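Local coordinates for protein metallophosphoesterase (Sphaerobacter thermophilus, PDB 3RQZ) that binds zinc ions through a calcineurin-like metallophosphoesterase fold of the YfcE family and probably acts as a phosphatase, at residues A[30-42]-A[52-66]. Residues are numbered along the deposited sequence; the frame is centred on the assembly and turned at random.
With ZN (zinc ion), chain D.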
ATOM      1  N   ASP A  30       3.890  16.712   5.354  1.00 32.27           N
ATOM      2  CA  ASP A  30       5.317  16.940   5.528  1.00 32.03           C
ATOM      3  C   ASP A  30       6.170  15.837   4.943  1.00 31.31           C
ATOM      4  O   ASP A  30       7.368  16.033   4.764  1.00 31.16           O
ATOM      5  CB  ASP A  30       5.630  17.107   7.020  1.00 32.42           C
ATOM      6  CG  ASP A  30       4.918  18.285   7.597  1.00 34.10           C
ATOM      7  OD1 ASP A  30       5.138  19.405   7.081  1.00 37.88           O
ATOM      8  OD2 ASP A  30       4.096  18.092   8.513  1.00 36.56           O
ATOM      9  N   ASP A  31       5.563  14.675   4.678  1.00 29.74           N
ATOM     10  CA  ASP A  31       6.283  13.531   4.107  1.00 28.25           C
ATOM     11  C   ASP A  31       5.248  12.517   3.638  1.00 26.89           C
ATOM     12  O   ASP A  31       4.099  12.535   4.080  1.00 26.19           O
ATOM     13  CB  ASP A  31       7.257  12.888   5.123  1.00 28.47           C
ATOM     14  CG  ASP A  31       8.367  12.033   4.458  1.00 28.61           C
ATOM     15  OD1 ASP A  31       8.509  12.016   3.204  1.00 28.61           O
ATOM     16  OD2 ASP A  31       9.114  11.361   5.215  1.00 28.81           O
ATOM     17  N   ILE A  32       5.654  11.672   2.698  1.00 24.66           N
ATOM     18  CA  ILE A  32       4.806  10.620   2.142  1.00 23.41           C
ATOM     19  C   ILE A  32       5.568   9.290   2.230  1.00 22.72           C
ATOM     20  O   ILE A  32       6.744   9.204   1.827  1.00 22.21           O
ATOM     21  CB  ILE A  32       4.402  10.973   0.704  1.00 23.70           C
ATOM     22  CG1 ILE A  32       3.482  12.222   0.717  1.00 25.82           C
ATOM     23  CG2 ILE A  32       3.750   9.754  -0.028  1.00 22.47           C
ATOM     24  CD1 ILE A  32       3.317  12.909  -0.646  1.00 29.83           C
ATOM     25  N   TRP A  33       4.934   8.271   2.805  1.00 21.89           N
ATOM     26  CA  TRP A  33       5.564   6.956   2.912  1.00 21.99           C
ATOM     27  C   TRP A  33       4.828   5.926   2.068  1.00 21.35           C
ATOM     28  O   TRP A  33       3.610   5.823   2.167  1.00 21.31           O
ATOM     29  CB  TRP A  33       5.541   6.421   4.346  1.00 22.25           C
ATOM     30  CG  TRP A  33       6.211   7.237   5.399  1.00 23.30           C
ATOM     31  CD1 TRP A  33       7.054   8.316   5.236  1.00 24.55           C
ATOM     32  CD2 TRP A  33       6.134   6.996   6.798  1.00 23.77           C
ATOM     33  NE1 TRP A  33       7.473   8.769   6.469  1.00 24.56           N
ATOM     34  CE2 TRP A  33       6.940   7.967   7.441  1.00 25.07           C
ATOM     35  CE3 TRP A  33       5.460   6.047   7.579  1.00 26.18           C
ATOM     36  CZ2 TRP A  33       7.070   8.035   8.840  1.00 26.89           C
ATOM     37  CZ3 TRP A  33       5.609   6.112   8.994  1.00 28.36           C
ATOM     38  CH2 TRP A  33       6.389   7.104   9.591  1.00 26.66           C
ATOM     39  N   SER A  34       5.565   5.171   1.255  1.00 20.01           N
ATOM     40  CA  SER A  34       4.974   4.127   0.418  1.00 20.02           C
ATOM     41  C   SER A  34       5.308   2.741   0.965  1.00 20.64           C
ATOM     42  O   SER A  34       6.479   2.411   1.228  1.00 20.57           O
ATOM     43  CB  SER A  34       5.459   4.262  -1.033  1.00 19.80           C
ATOM     44  OG  SER A  34       5.111   3.103  -1.821  1.00 22.50           O
ATOM     45  N   LEU A  35       4.275   1.922   1.132  1.00 20.77           N
ATOM     46  CA  LEU A  35       4.465   0.565   1.589  1.00 21.07           C
ATOM     47  C   LEU A  35       4.518  -0.457   0.453  1.00 20.55           C
ATOM     48  O   LEU A  35       4.392  -1.656   0.686  1.00 20.69           O
ATOM     49  CB  LEU A  35       3.366   0.215   2.618  1.00 21.42           C
ATOM     50  CG  LEU A  35       3.571   0.688   4.049  1.00 24.19           C
ATOM     51  CD1 LEU A  35       3.955   2.169   4.149  1.00 24.24           C
ATOM     52  CD2 LEU A  35       2.312   0.366   4.964  1.00 27.50           C
ATOM     53  N   GLY A  36       4.747  -0.007  -0.775  1.00 20.84           N
ATOM     54  CA  GLY A  36       5.023  -0.958  -1.855  1.00 20.85           C
ATOM     55  C   GLY A  36       3.799  -1.348  -2.647  1.00 20.85           C
ATOM     56  O   GLY A  36       2.680  -0.855  -2.377  1.00 20.58           O
ATOM     57  N   ASP A  37       4.006  -2.246  -3.622  1.00 20.66           N
ATOM     58  CA  ASP A  37       3.005  -2.532  -4.647  1.00 20.53           C
ATOM     59  C   ASP A  37       2.537  -1.250  -5.363  1.00 20.27           C
ATOM     60  O   ASP A  37       1.342  -0.967  -5.472  1.00 20.32           O
ATOM     61  CB  ASP A  37       1.817  -3.333  -4.088  1.00 20.27           C
ATOM     62  CG  ASP A  37       2.098  -4.827  -4.015  1.00 20.97           C
ATOM     63  OD1 ASP A  37       3.220  -5.277  -4.349  1.00 23.31           O
ATOM     64  OD2 ASP A  37       1.201  -5.566  -3.606  1.00 24.15           O
ATOM     65  N   ILE A  38       3.522  -0.501  -5.862  1.00 20.03           N
ATOM     66  CA  ILE A  38       3.309   0.619  -6.740  1.00 19.97           C
ATOM     67  C   ILE A  38       2.740   0.180  -8.108  1.00 20.23           C
ATOM     68  O   ILE A  38       2.016   0.930  -8.750  1.00 20.36           O
ATOM     69  CB  ILE A  38       4.652   1.333  -6.963  1.00 20.13           C
ATOM     70  CG1 ILE A  38       5.353   1.592  -5.611  1.00 22.19           C
ATOM     71  CG2 ILE A  38       4.454   2.621  -7.689  1.00 21.97           C
ATOM     72  CD1 ILE A  38       6.802   2.180  -5.732  1.00 23.10           C
ATOM     73  N   VAL A  39       3.100  -1.026  -8.560  1.00 20.55           N
ATOM     74  CA  VAL A  39       2.701  -1.498  -9.892  1.00 20.66           C
ATOM     75  C   VAL A  39       1.921  -2.781  -9.742  1.00 21.41           C
ATOM     76  O   VAL A  39       1.801  -3.319  -8.628  1.00 22.19           O
ATOM     77  CB  VAL A  39       3.932  -1.746 -10.837  1.00 20.45           C
ATOM     78  CG1 VAL A  39       4.790  -0.465 -11.009  1.00 21.54           C
ATOM     79  CG2 VAL A  39       4.809  -2.907 -10.292  1.00 19.69           C
ATOM     80  N   GLY A  40       1.424  -3.285 -10.869  1.00 22.05           N
ATOM     81  CA  GLY A  40       0.627  -4.515 -10.914  1.00 22.76           C
ATOM     82  C   GLY A  40      -0.845  -4.173 -10.972  1.00 23.11           C
ATOM     83  O   GLY A  40      -1.289  -3.237 -10.282  1.00 23.51           O
ATOM     84  N   TYR A  41      -1.601  -4.897 -11.798  1.00 23.13           N
ATOM     85  CA  TYR A  41      -3.061  -4.705 -11.940  1.00 24.76           C
ATOM     86  C   TYR A  41      -3.488  -3.452 -12.718  1.00 25.43           C
ATOM     87  O   TYR A  41      -4.238  -3.556 -13.680  1.00 26.91           O
ATOM     88  CB  TYR A  41      -3.789  -4.690 -10.571  1.00 24.55           C
ATOM     89  CG  TYR A  41      -3.605  -5.905  -9.704  1.00 27.14           C
ATOM     90  CD1 TYR A  41      -3.778  -7.183 -10.218  1.00 28.76           C
ATOM     91  CD2 TYR A  41      -3.248  -5.772  -8.360  1.00 28.26           C
ATOM     92  CE1 TYR A  41      -3.615  -8.301  -9.425  1.00 32.38           C
ATOM     93  CE2 TYR A  41      -3.087  -6.892  -7.542  1.00 30.51           C
ATOM     94  CZ  TYR A  41      -3.271  -8.148  -8.089  1.00 33.37           C
ATOM     95  OH  TYR A  41      -3.118  -9.271  -7.322  1.00 36.34           O
ATOM     96  N   GLY A  42      -3.026  -2.272 -12.304  1.00 25.04           N
ATOM     97  CA  GLY A  42      -3.514  -1.015 -12.890  1.00 24.41           C
ATOM     98  C   GLY A  42      -2.841  -0.594 -14.196  1.00 24.57           C
ATOM     99  O   GLY A  42      -1.832  -1.171 -14.593  1.00 24.61           O
ATOM    100  N   VAL A  52       5.834   8.146  -6.934  1.00 22.79           N
ATOM    101  CA  VAL A  52       6.293   7.616  -5.642  1.00 22.47           C
ATOM    102  C   VAL A  52       7.794   7.873  -5.413  1.00 21.74           C
ATOM    103  O   VAL A  52       8.220   8.246  -4.290  1.00 21.82           O
ATOM    104  CB  VAL A  52       5.925   6.106  -5.461  1.00 22.94           C
ATOM    105  CG1 VAL A  52       6.667   5.504  -4.226  1.00 23.09           C
ATOM    106  CG2 VAL A  52       4.411   5.954  -5.287  1.00 22.39           C
ATOM    107  N   ARG A  53       8.601   7.688  -6.459  1.00 20.88           N
ATOM    108  CA  ARG A  53      10.051   7.943  -6.370  1.00 20.35           C
ATOM    109  C   ARG A  53      10.363   9.348  -5.823  1.00 20.90           C
ATOM    110  O   ARG A  53      11.179   9.504  -4.881  1.00 20.02           O
ATOM    111  CB  ARG A  53      10.720   7.765  -7.733  1.00 20.03           C
ATOM    112  CG  ARG A  53      12.202   8.112  -7.737  1.00 20.46           C
ATOM    113  CD  ARG A  53      12.849   7.729  -9.063  1.00 22.18           C
ATOM    114  NE  ARG A  53      14.296   7.716  -8.929  1.00 23.75           N
ATOM    115  CZ  ARG A  53      15.125   7.083  -9.738  1.00 24.55           C
ATOM    116  NH1 ARG A  53      14.659   6.380 -10.784  1.00 25.57           N
ATOM    117  NH2 ARG A  53      16.421   7.146  -9.482  1.00 25.96           N
ATOM    118  N   VAL A  54       9.720  10.357  -6.420  1.00 21.76           N
ATOM    119  CA  VAL A  54       9.967  11.761  -6.070  1.00 23.02           C
ATOM    120  C   VAL A  54       9.357  12.080  -4.686  1.00 22.93           C
ATOM    121  O   VAL A  54       9.979  12.755  -3.855  1.00 23.55           O
ATOM    122  CB  VAL A  54       9.367  12.742  -7.171  1.00 23.87           C
ATOM    123  CG1 VAL A  54       9.358  14.190  -6.675  1.00 25.49           C
ATOM    124  CG2 VAL A  54      10.160  12.649  -8.452  1.00 23.42           C
ATOM    125  N   LEU A  55       8.154  11.565  -4.442  1.00 22.44           N
ATOM    126  CA  LEU A  55       7.365  11.937  -3.262  1.00 22.19           C
ATOM    127  C   LEU A  55       7.692  11.211  -1.955  1.00 21.69           C
ATOM    128  O   LEU A  55       7.355  11.702  -0.872  1.00 20.54           O
ATOM    129  CB  LEU A  55       5.879  11.773  -3.555  1.00 23.14           C
ATOM    130  CG  LEU A  55       5.301  12.719  -4.607  1.00 24.11           C
ATOM    131  CD1 LEU A  55       3.825  12.379  -4.809  1.00 27.63           C
ATOM    132  CD2 LEU A  55       5.458  14.175  -4.190  1.00 29.71           C
ATOM    133  N   ALA A  56       8.336  10.045  -2.054  1.00 20.76           N
ATOM    134  CA  ALA A  56       8.621   9.240  -0.871  1.00 20.33           C
ATOM    135  C   ALA A  56      10.127   9.024  -0.721  1.00 20.19           C
ATOM    136  O   ALA A  56      10.599   7.898  -0.829  1.00 20.73           O
ATOM    137  CB  ALA A  56       7.858   7.906  -0.951  1.00 20.97           C
ATOM    138  N   PRO A  57      10.898  10.114  -0.472  1.00 20.16           N
ATOM    139  CA  PRO A  57      12.367   9.949  -0.378  1.00 20.83           C
ATOM    140  C   PRO A  57      12.855   9.233   0.903  1.00 21.07           C
ATOM    141  O   PRO A  57      13.981   8.749   0.929  1.00 22.03           O
ATOM    142  CB  PRO A  57      12.890  11.397  -0.410  1.00 21.13           C
ATOM    143  CG  PRO A  57      11.697  12.269   0.189  1.00 20.68           C
ATOM    144  CD  PRO A  57      10.490  11.540  -0.422  1.00 20.31           C
ATOM    145  N   ASN A  58      12.041   9.172   1.949  1.00 20.80           N
ATOM    146  CA  ASN A  58      12.512   8.589   3.216  1.00 21.57           C
ATOM    147  C   ASN A  58      12.040   7.168   3.455  1.00 21.62           C
ATOM    148  O   ASN A  58      12.825   6.345   3.938  1.00 23.24           O
ATOM    149  CB  ASN A  58      12.106   9.485   4.412  1.00 21.95           C
ATOM    150  CG  ASN A  58      12.725  10.856   4.339  1.00 23.57           C
ATOM    151  OD1 ASN A  58      13.952  10.998   4.225  1.00 26.69           O
ATOM    152  ND2 ASN A  58      11.888  11.888   4.402  1.00 25.52           N
ATOM    153  N   ILE A  59      10.770   6.878   3.158  1.00 19.83           N
ATOM    154  CA  ILE A  59      10.201   5.555   3.410  1.00 21.13           C
ATOM    155  C   ILE A  59       9.491   5.092   2.140  1.00 20.15           C
ATOM    156  O   ILE A  59       8.484   5.666   1.743  1.00 21.22           O
ATOM    157  CB  ILE A  59       9.213   5.534   4.628  1.00 21.76           C
ATOM    158  CG1 ILE A  59       9.896   5.969   5.934  1.00 24.17           C
ATOM    159  CG2 ILE A  59       8.580   4.108   4.823  1.00 22.73           C
ATOM    160  CD1 ILE A  59      10.718   4.891   6.555  1.00 28.17           C
ATOM    161  N   SER A  60      10.048   4.084   1.484  1.00 19.90           N
ATOM    162  CA  SER A  60       9.453   3.508   0.281  1.00 19.34           C
ATOM    163  C   SER A  60       9.957   2.070   0.228  1.00 19.53           C
ATOM    164  O   SER A  60      11.133   1.826  -0.068  1.00 18.99           O
ATOM    165  CB  SER A  60       9.917   4.271  -0.977  1.00 19.64           C
ATOM    166  OG  SER A  60       9.313   3.746  -2.169  1.00 20.81           O
ATOM    167  N   VAL A  61       9.094   1.112   0.569  1.00 19.40           N
ATOM    168  CA  VAL A  61       9.533  -0.255   0.657  1.00 19.17           C
ATOM    169  C   VAL A  61       8.915  -1.051  -0.520  1.00 19.80           C
ATOM    170  O   VAL A  61       7.925  -0.631  -1.103  1.00 20.86           O
ATOM    171  CB  VAL A  61       9.226  -0.887   2.087  1.00 18.71           C
ATOM    172  CG1 VAL A  61       9.994  -0.119   3.215  1.00 19.28           C
ATOM    173  CG2 VAL A  61       7.734  -0.913   2.390  1.00 19.67           C
ATOM    174  N   ILE A  62       9.548  -2.158  -0.895  1.00 20.36           N
ATOM    175  CA  ILE A  62       9.160  -2.904  -2.075  1.00 20.30           C
ATOM    176  C   ILE A  62       7.969  -3.781  -1.688  1.00 20.14           C
ATOM    177  O   ILE A  62       7.888  -4.252  -0.535  1.00 21.47           O
ATOM    178  CB  ILE A  62      10.356  -3.756  -2.599  1.00 20.92           C
ATOM    179  CG1 ILE A  62      10.019  -4.422  -3.914  1.00 22.26           C
ATOM    180  CG2 ILE A  62      10.799  -4.860  -1.600  1.00 20.22           C
ATOM    181  CD1 ILE A  62      10.934  -4.033  -5.007  1.00 26.05           C
ATOM    182  N   GLY A  63       7.025  -3.951  -2.622  1.00 19.66           N
ATOM    183  CA  GLY A  63       5.926  -4.926  -2.466  1.00 18.70           C
ATOM    184  C   GLY A  63       6.172  -6.181  -3.299  1.00 19.01           C
ATOM    185  O   GLY A  63       7.129  -6.228  -4.099  1.00 19.11           O
ATOM    186  N   ASN A  64       5.331  -7.207  -3.125  1.00 18.85           N
ATOM    187  CA  ASN A  64       5.524  -8.455  -3.886  1.00 19.25           C
ATOM    188  C   ASN A  64       5.326  -8.254  -5.399  1.00 19.53           C
ATOM    189  O   ASN A  64       6.027  -8.873  -6.234  1.00 19.85           O
ATOM    190  CB  ASN A  64       4.614  -9.584  -3.339  1.00 19.00           C
ATOM    191  CG  ASN A  64       3.138  -9.169  -3.259  1.00 20.58           C
ATOM    192  OD1 ASN A  64       2.797  -8.176  -2.619  1.00 21.41           O
ATOM    193  ND2 ASN A  64       2.261  -9.961  -3.875  1.00 22.34           N
ATOM    194  N   HIS A  65       4.377  -7.407  -5.775  1.00 19.88           N
ATOM    195  CA  HIS A  65       4.196  -7.121  -7.233  1.00 21.86           C
ATOM    196  C   HIS A  65       5.367  -6.364  -7.864  1.00 21.34           C
ATOM    197  O   HIS A  65       5.765  -6.679  -8.996  1.00 21.95           O
ATOM    198  CB  HIS A  65       2.854  -6.427  -7.510  1.00 21.59           C
ATOM    199  CG  HIS A  65       1.701  -7.350  -7.350  1.00 23.99           C
ATOM    200  ND1 HIS A  65       1.088  -7.961  -8.423  1.00 24.69           N
ATOM    201  CD2 HIS A  65       1.095  -7.829  -6.233  1.00 24.40           C
ATOM    202  CE1 HIS A  65       0.131  -8.758  -7.980  1.00 27.30           C
ATOM    203  NE2 HIS A  65       0.111  -8.695  -6.656  1.00 27.27           N
ATOM    204  N   ASP A  66       5.911  -5.371  -7.149  1.00 21.75           N
ATOM    205  CA  ASP A  66       7.133  -4.685  -7.599  1.00 21.95           C
ATOM    206  C   ASP A  66       8.265  -5.700  -7.786  1.00 21.73           C
ATOM    207  O   ASP A  66       8.963  -5.668  -8.803  1.00 23.22           O
ATOM    208  CB  ASP A  66       7.598  -3.575  -6.608  1.00 22.09           C
ATOM    209  CG  ASP A  66       6.458  -2.717  -6.081  1.00 24.81           C
ATOM    210  OD1 ASP A  66       5.606  -2.285  -6.917  1.00 26.07           O
ATOM    211  OD2 ASP A  66       6.405  -2.473  -4.833  1.00 27.81           O
TER
HETATM  212 ZN    ZN D 301      -0.974  -5.307  -3.218  1.00 29.84          ZN
HETATM  213  O   HOH W   1       9.323   9.376   2.496  1.00 22.52           O
HETATM  214  O   HOH W   2       7.305   1.802  -2.208  1.00 20.05           O
HETATM  215  O   HOH W   3      -1.512  -7.556  -4.028  1.00 26.74           O
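D37 and H65 meet at the zinc site, where the loop after strand 31-34 reaches the N-terminus of helix 64-69. D37 bridges two zinc ions. Its OD2 binds one at 2.2 Å, together with D11, H13 and H152; the other is bound by D37 and H150. The second carboxylate oxygen of D37 faces the start of helix 64-69. There H65 N donates to D37 OD1 at 2.8 Å, on the syn side.

D66 forms the next shell. Its CG lies anti to the carbonyl carbon (chi1 -43°), which brings the carboxylate back to the 36-39 loop. OD2 accepts a 2.7 Å bond from G63 N, at the N-cap position, and a weak one from D37 N. D66 OD1 takes V39 N nearly head-on at 3.3 Å. With an alanine here, the amides of V39 and G63 would probably lose their acceptor, and the loop carrying D37 would be freer to shift. G36 and G63 pass where a CB would clash.

Further out, strand 31-34 pairs in parallel with the short strand 59-60, S34 opposite S60, within a beta-alpha-beta unit. S34 N donates to I59 O, and V61 N to S34 O. On one sheet face, I59 CG1 sits 3.7 Å from the centroid of the W33 five-membered ring, a CH-pi contact over the ring face. On the other, S34 CB packs on V52 CG1 of helix 45-55. I38, in the loop beyond the strand, meets V52 tip to tip. At the far end, N58 ND2 donates to D31 OD2 from above the carboxylate plane.

D66 OD2 stands 4.3 Å from D37 OD1, behind the zinc ligand. Two carboxylates this close would be expected to repel each other; the backbone N-H groups around D66 are likely to offset its charge, leaving it to position the D37 loop.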